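Local coordinates for FAD-binding PCMH-type domain-containing protein (Gibberella zeae, PDB 6YJO) that binds FAD, which is held through two covalent links, and probably acts as an oxygen-dependent oxidoreductase, consistent with a fungal oligosaccharide-oxidising flavoenzyme, at residues R377-I382 with F421-N426; T348-K353 with R440-V445. All blocks are in the same frame, centred on the assembly; numbering follows the deposited sequence.

Both contacts belong to the seven-stranded antiparallel sheet and the helices packed on it. Contact 1 pairs the start of strand 380-386 with the end of strand 417-423, and contact 2 sets edge strand 346-352 against helix 431-446, which follows strand 417-423 in the chain. Contact 1 is thus nested in the loop closed by contact 2, with centres about 15 Å apart. F421 joins them: its N lies 2.6 Å from T348 O, a probable hydrogen bond, and its ring packs on L350 and F441. The sheet face away from F421 and helix 431-446 looks to the flavin: the side chains of Y381 and S349 are about 7 and 9 Å from the FAD.

Contact 1 (R377-I382 with F421-N426); sequences RHTWYI and FSDHGN
R377 grips D423 side-on in the seven-stranded sheet, where the loop entering strand 380-386 meets the loop leaving its antiparallel neighbour 417-423. NE meets OD2 at 2.8 Å and NH2 meets OD1 at 3.3 Å, making a two-pronged salt bridge. Both oxygens are approached on their syn side and lie near the guanidinium plane, which is turned 23° from the carboxylate; the two nitrogens nevertheless come from above the carboxylate plane. The R377 chain is extended from CG to NE, with CG anti to the backbone N (chi1 -157°). NH2 also donates to N426 O at 2.7 Å, in a bond that leaves the guanidinium nearly in plane but reaches the oxygen from above the carbonyl plane. The opposite face of the carboxylate is thereby left to G425 N, which donates to OD1 and closes an Asx turn just after the strand, while Y427 gives OD1 a further hydrogen bond.

Between the strands, Y381 and S422 form a hydrogen-bonded pair, flanked by the non-hydrogen-bonded pairs W380-D423 and I382-F421; beyond the strand ends, H424 N donates to T379 O. On the face carrying I382 and F421, CD1 of the isoleucine rests 3.9 Å from CD2 of the phenylalanine, under cover of helices 357-371 and 431-446. The other face turns toward the flavin. There chi1 of Y381 (68°) sets CG between the backbone N and carbonyl carbon and brings the ring across S422, whose OG is bonded to S347. The H424 ring lies nearly parallel to that of Y381 but slid aside, with little overlap. S422 CB sits over one face of the Y381 ring, 3.8 Å from its centroid, in a CH-pi contact.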
loop_
_atom_site.group_PDB
_atom_site.type_symbol
_atom_site.label_atom_id
_atom_site.label_comp_id
_atom_site.label_asym_id
_atom_site.label_seq_id
_atom_site.Cartn_x
_atom_site.Cartn_y
_atom_site.Cartn_z
ATOM N N ARG A 377 -26.209 0.634 6.854
ATOM C CA ARG A 377 -25.270 1.320 5.975
ATOM C C ARG A 377 -24.795 0.358 4.892
ATOM O O ARG A 377 -24.237 -0.703 5.197
ATOM C CB ARG A 377 -24.095 1.845 6.797
ATOM C CG ARG A 377 -23.326 3.014 6.186
ATOM C CD ARG A 377 -22.257 3.492 7.166
ATOM N NE ARG A 377 -21.304 4.441 6.592
ATOM C CZ ARG A 377 -21.405 5.766 6.668
ATOM N NH1 ARG A 377 -22.433 6.335 7.279
ATOM N NH2 ARG A 377 -20.468 6.528 6.119
ATOM N N HIS A 378 -25.025 0.722 3.629
ATOM C CA HIS A 378 -24.674 -0.113 2.486
ATOM C C HIS A 378 -23.606 0.517 1.603
ATOM O O HIS A 378 -23.457 0.123 0.443
ATOM C CB HIS A 378 -25.920 -0.401 1.650
ATOM C CG HIS A 378 -26.925 -1.263 2.341
ATOM N ND1 HIS A 378 -28.282 -1.133 2.134
ATOM C CD2 HIS A 378 -26.773 -2.274 3.228
ATOM C CE1 HIS A 378 -28.921 -2.025 2.868
ATOM N NE2 HIS A 378 -28.030 -2.728 3.541
ATOM N N THR A 379 -22.863 1.485 2.124
ATOM C CA THR A 379 -21.910 2.255 1.326
ATOM C C THR A 379 -20.494 1.727 1.524
ATOM O O THR A 379 -19.544 2.479 1.746
ATOM C CB THR A 379 -22.016 3.737 1.683
ATOM O OG1 THR A 379 -21.210 4.509 0.781
ATOM C CG2 THR A 379 -21.582 3.991 3.128
ATOM N N TRP A 380 -20.351 0.403 1.426
ATOM C CA TRP A 380 -19.105 -0.286 1.722
ATOM C C TRP A 380 -18.809 -1.300 0.623
ATOM O O TRP A 380 -19.642 -1.571 -0.246
ATOM C CB TRP A 380 -19.171 -0.994 3.083
ATOM C CG TRP A 380 -20.347 -1.927 3.211
ATOM C CD1 TRP A 380 -21.555 -1.646 3.779
ATOM C CD2 TRP A 380 -20.427 -3.286 2.752
ATOM N NE1 TRP A 380 -22.383 -2.741 3.704
ATOM C CE2 TRP A 380 -21.716 -3.760 3.078
ATOM C CE3 TRP A 380 -19.538 -4.146 2.097
ATOM C CZ2 TRP A 380 -22.134 -5.055 2.772
ATOM C CZ3 TRP A 380 -19.957 -5.432 1.795
ATOM C CH2 TRP A 380 -21.244 -5.873 2.133
ATOM N N TYR A 381 -17.596 -1.849 0.667
ATOM C CA TYR A 381 -17.219 -3.003 -0.140
ATOM C C TYR A 381 -16.006 -3.651 0.517
ATOM O O TYR A 381 -15.365 -3.065 1.391
ATOM C CB TYR A 381 -16.931 -2.619 -1.599
ATOM C CG TYR A 381 -15.702 -1.765 -1.796
ATOM C CD1 TYR A 381 -14.438 -2.338 -1.872
ATOM C CD2 TYR A 381 -15.803 -0.386 -1.919
ATOM C CE1 TYR A 381 -13.309 -1.560 -2.056
ATOM C CE2 TYR A 381 -14.681 0.400 -2.104
ATOM C CZ TYR A 381 -13.440 -0.189 -2.172
ATOM O OH TYR A 381 -12.328 0.602 -2.354
ATOM N N ILE A 382 -15.697 -4.870 0.081
ATOM C CA ILE A 382 -14.632 -5.667 0.682
ATOM C C ILE A 382 -13.811 -6.328 -0.419
ATOM O O ILE A 382 -14.365 -6.861 -1.385
ATOM C CB ILE A 382 -15.208 -6.726 1.646
ATOM C CG1 ILE A 382 -15.925 -6.035 2.810
ATOM C CG2 ILE A 382 -14.100 -7.655 2.149
ATOM C CD1 ILE A 382 -16.651 -6.978 3.753
ATOM N N PHE A 421 -11.366 -3.579 3.955
ATOM C CA PHE A 421 -12.728 -3.119 4.188
ATOM C C PHE A 421 -12.758 -1.624 3.914
ATOM O O PHE A 421 -11.985 -0.871 4.514
ATOM C CB PHE A 421 -13.177 -3.405 5.622
ATOM C CG PHE A 421 -12.872 -4.802 6.097
ATOM C CD1 PHE A 421 -11.585 -5.161 6.466
ATOM C CD2 PHE A 421 -13.879 -5.745 6.211
ATOM C CE1 PHE A 421 -11.304 -6.440 6.916
ATOM C CE2 PHE A 421 -13.606 -7.024 6.662
ATOM C CZ PHE A 421 -12.317 -7.370 7.016
ATOM N N SER A 422 -13.634 -1.194 3.011
ATOM C CA SER A 422 -13.769 0.215 2.683
ATOM C C SER A 422 -15.217 0.665 2.835
ATOM O O SER A 422 -16.157 -0.134 2.777
ATOM C CB SER A 422 -13.278 0.513 1.261
ATOM O OG SER A 422 -11.870 0.369 1.174
ATOM N N ASP A 423 -15.377 1.968 3.052
ATOM C CA ASP A 423 -16.689 2.602 3.119
ATOM C C ASP A 423 -16.550 3.993 2.527
ATOM O O ASP A 423 -15.722 4.783 2.990
ATOM C CB ASP A 423 -17.205 2.670 4.559
ATOM C CG ASP A 423 -18.512 3.440 4.684
ATOM O OD1 ASP A 423 -18.561 4.626 4.288
ATOM O OD2 ASP A 423 -19.498 2.855 5.179
ATOM N N HIS A 424 -17.343 4.286 1.502
ATOM C CA HIS A 424 -17.283 5.595 0.868
ATOM C C HIS A 424 -18.636 6.282 0.990
ATOM O O HIS A 424 -19.245 6.666 -0.013
ATOM C CB HIS A 424 -16.846 5.462 -0.596
ATOM C CG HIS A 424 -15.440 4.962 -0.764
ATOM N ND1 HIS A 424 -14.431 5.736 -1.297
ATOM C CD2 HIS A 424 -14.876 3.768 -0.460
ATOM C CE1 HIS A 424 -13.308 5.040 -1.318
ATOM N NE2 HIS A 424 -13.551 3.842 -0.815
ATOM N N GLY A 425 -19.117 6.425 2.220
ATOM C CA GLY A 425 -20.382 7.080 2.464
ATOM C C GLY A 425 -20.223 8.435 3.114
ATOM O O GLY A 425 -19.281 9.172 2.812
ATOM N N ASN A 426 -21.139 8.760 4.022
ATOM C CA ASN A 426 -21.199 10.073 4.649
ATOM C C ASN A 426 -20.359 10.078 5.918
ATOM O O ASN A 426 -20.458 9.159 6.737
ATOM C CB ASN A 426 -22.650 10.449 4.961
ATOM C CG ASN A 426 -22.758 11.542 6.005
ATOM O OD1 ASN A 426 -23.146 11.289 7.147
ATOM N ND2 ASN A 426 -22.398 12.762 5.624
#

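Contact 2 (T348-K353 with R440-V445); sequences TSLMTK and RFRDSV
L350 spreads its two methyls over one flank of helix 431-446. CD1 lies 3.7 Å from V445 CG1, the two side chains sliding past each other in opposite directions, and CD2 is 3.9 Å from R442 CG, where leucine and arginine cross at about a right angle. The aliphatic part of R442 therefore serves as a packing surface. Its chi1 (158°) and extended chi2 carry CD to a van der Waals contact with T348 OG1 at 3.6 Å; the bend at chi3 (123°) then turns the guanidinium, whose NH1 forms a salt bridge with D462. The hydrogen bond of the T348 hydroxyl goes to the same carboxylate oxygen, which so joins strand and helix residues in a buried setting. Farther along, T352 CG2 touches V445 CG1 at 4.0 Å, while its OG1 is bonded to W419.

The axes of the short strand and helix segments run almost parallel, 12° apart in direction and 9.4 Å at closest approach. By the alternation of the strand, T348, L350 and T352 face the helix, while S349 faces the flavin side and bonds through OG to the backbone N of Y457, an FAD-binding residue. A near-parallel helix over an edge strand is ordinary alpha/beta layer packing.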
loop_
_atom_site.group_PDB
_atom_site.type_symbol
_atom_site.label_atom_id
_atom_site.label_comp_id
_atom_site.label_asym_id
_atom_site.label_seq_id
_atom_site.Cartn_x
_atom_site.Cartn_y
_atom_site.Cartn_z
ATOM N N THR A 348 -10.134 -0.229 6.421
ATOM C CA THR A 348 -9.344 -1.051 7.327
ATOM C C THR A 348 -9.009 -2.347 6.602
ATOM O O THR A 348 -9.514 -2.616 5.510
ATOM C CB THR A 348 -10.084 -1.315 8.642
ATOM O OG1 THR A 348 -9.241 -2.061 9.530
ATOM C CG2 THR A 348 -11.381 -2.085 8.398
ATOM N N SER A 349 -8.149 -3.153 7.222
ATOM C CA SER A 349 -7.594 -4.329 6.568
ATOM C C SER A 349 -7.495 -5.484 7.555
ATOM O O SER A 349 -7.718 -5.335 8.760
ATOM C CB SER A 349 -6.206 -4.040 5.980
ATOM O OG SER A 349 -5.316 -3.603 6.992
ATOM N N LEU A 350 -7.157 -6.653 7.012
ATOM C CA LEU A 350 -6.777 -7.813 7.803
ATOM C C LEU A 350 -5.750 -8.610 7.014
ATOM O O LEU A 350 -5.769 -8.621 5.780
ATOM C CB LEU A 350 -7.974 -8.707 8.152
ATOM C CG LEU A 350 -8.912 -8.227 9.259
ATOM C CD1 LEU A 350 -10.089 -9.186 9.384
ATOM C CD2 LEU A 350 -8.170 -8.112 10.586
ATOM N N MET A 351 -4.845 -9.263 7.736
ATOM C CA MET A 351 -3.829 -10.147 7.165
ATOM C C MET A 351 -3.967 -11.491 7.878
ATOM O O MET A 351 -3.182 -11.828 8.767
ATOM C CB MET A 351 -2.416 -9.546 7.322
ATOM C CG MET A 351 -2.204 -8.250 6.554
ATOM S SD MET A 351 -0.921 -8.374 5.288
ATOM C CE MET A 351 -1.619 -9.630 4.221
ATOM N N THR A 352 -4.974 -12.261 7.477
ATOM C CA THR A 352 -5.349 -13.483 8.174
ATOM C C THR A 352 -4.647 -14.701 7.587
ATOM O O THR A 352 -4.148 -14.690 6.460
ATOM C CB THR A 352 -6.863 -13.720 8.110
ATOM O OG1 THR A 352 -7.255 -13.977 6.756
ATOM C CG2 THR A 352 -7.625 -12.525 8.637
ATOM N N LYS A 353 -4.615 -15.760 8.389
ATOM C CA LYS A 353 -4.428 -17.111 7.897
ATOM C C LYS A 353 -5.773 -17.682 7.452
ATOM O O LYS A 353 -6.820 -17.041 7.575
ATOM C CB LYS A 353 -3.802 -17.984 8.984
ATOM C CG LYS A 353 -2.421 -17.526 9.420
ATOM C CD LYS A 353 -1.955 -18.254 10.673
ATOM C CE LYS A 353 -0.503 -17.935 10.999
ATOM N NZ LYS A 353 0.453 -18.642 10.102
ATOM N N ARG A 440 -17.227 -3.806 12.817
ATOM C CA ARG A 440 -18.081 -4.966 13.049
ATOM C C ARG A 440 -17.774 -6.079 12.054
ATOM O O ARG A 440 -17.780 -7.262 12.415
ATOM C CB ARG A 440 -19.552 -4.549 12.974
ATOM C CG ARG A 440 -20.535 -5.703 12.875
ATOM C CD ARG A 440 -21.969 -5.244 13.119
ATOM N NE ARG A 440 -22.273 -3.989 12.431
ATOM C CZ ARG A 440 -22.747 -2.887 13.012
ATOM N NH1 ARG A 440 -23.006 -2.852 14.314
ATOM N NH2 ARG A 440 -22.978 -1.809 12.276
ATOM N N PHE A 441 -17.501 -5.724 10.797
ATOM C CA PHE A 441 -17.089 -6.731 9.823
ATOM C C PHE A 441 -15.736 -7.324 10.196
ATOM O O PHE A 441 -15.573 -8.549 10.245
ATOM C CB PHE A 441 -17.025 -6.122 8.420
ATOM C CG PHE A 441 -18.360 -5.718 7.855
ATOM C CD1 PHE A 441 -19.544 -6.224 8.370
ATOM C CD2 PHE A 441 -18.426 -4.835 6.790
ATOM C CE1 PHE A 441 -20.764 -5.851 7.838
ATOM C CE2 PHE A 441 -19.640 -4.459 6.256
ATOM C CZ PHE A 441 -20.812 -4.967 6.782
ATOM N N ARG A 442 -14.749 -6.463 10.456
ATOM C CA ARG A 442 -13.405 -6.940 10.765
ATOM C C ARG A 442 -13.401 -7.836 12.000
ATOM O O ARG A 442 -12.762 -8.896 12.004
ATOM C CB ARG A 442 -12.465 -5.743 10.944
ATOM C CG ARG A 442 -11.209 -6.019 11.758
ATOM C CD ARG A 442 -10.176 -4.902 11.599
ATOM N NE ARG A 442 -9.801 -4.304 12.880
ATOM C CZ ARG A 442 -10.301 -3.168 13.367
ATOM N NH1 ARG A 442 -11.208 -2.475 12.688
ATOM N NH2 ARG A 442 -9.885 -2.720 14.544
ATOM N N ASP A 443 -14.117 -7.441 13.053
ATOM C CA ASP A 443 -14.119 -8.239 14.277
ATOM C C ASP A 443 -14.786 -9.592 14.063
ATOM O O ASP A 443 -14.348 -10.599 14.629
ATOM C CB ASP A 443 -14.820 -7.478 15.399
ATOM C CG ASP A 443 -14.076 -6.224 15.801
ATOM O OD1 ASP A 443 -12.848 -6.167 15.576
ATOM O OD2 ASP A 443 -14.715 -5.297 16.338
ATOM N N SER A 444 -15.856 -9.634 13.263
ATOM C CA SER A 444 -16.537 -10.897 12.988
ATOM C C SER A 444 -15.571 -11.957 12.473
ATOM O O SER A 444 -15.824 -13.156 12.627
ATOM C CB SER A 444 -17.656 -10.673 11.969
ATOM O OG SER A 444 -17.127 -10.472 10.670
ATOM N N VAL A 445 -14.464 -11.534 11.859
ATOM C CA VAL A 445 -13.471 -12.467 11.342
ATOM C C VAL A 445 -12.534 -12.934 12.449
ATOM O O VAL A 445 -12.214 -14.124 12.544
ATOM C CB VAL A 445 -12.690 -11.809 10.188
ATOM C CG1 VAL A 445 -11.449 -12.621 9.858
ATOM C CG2 VAL A 445 -13.577 -11.639 8.963
#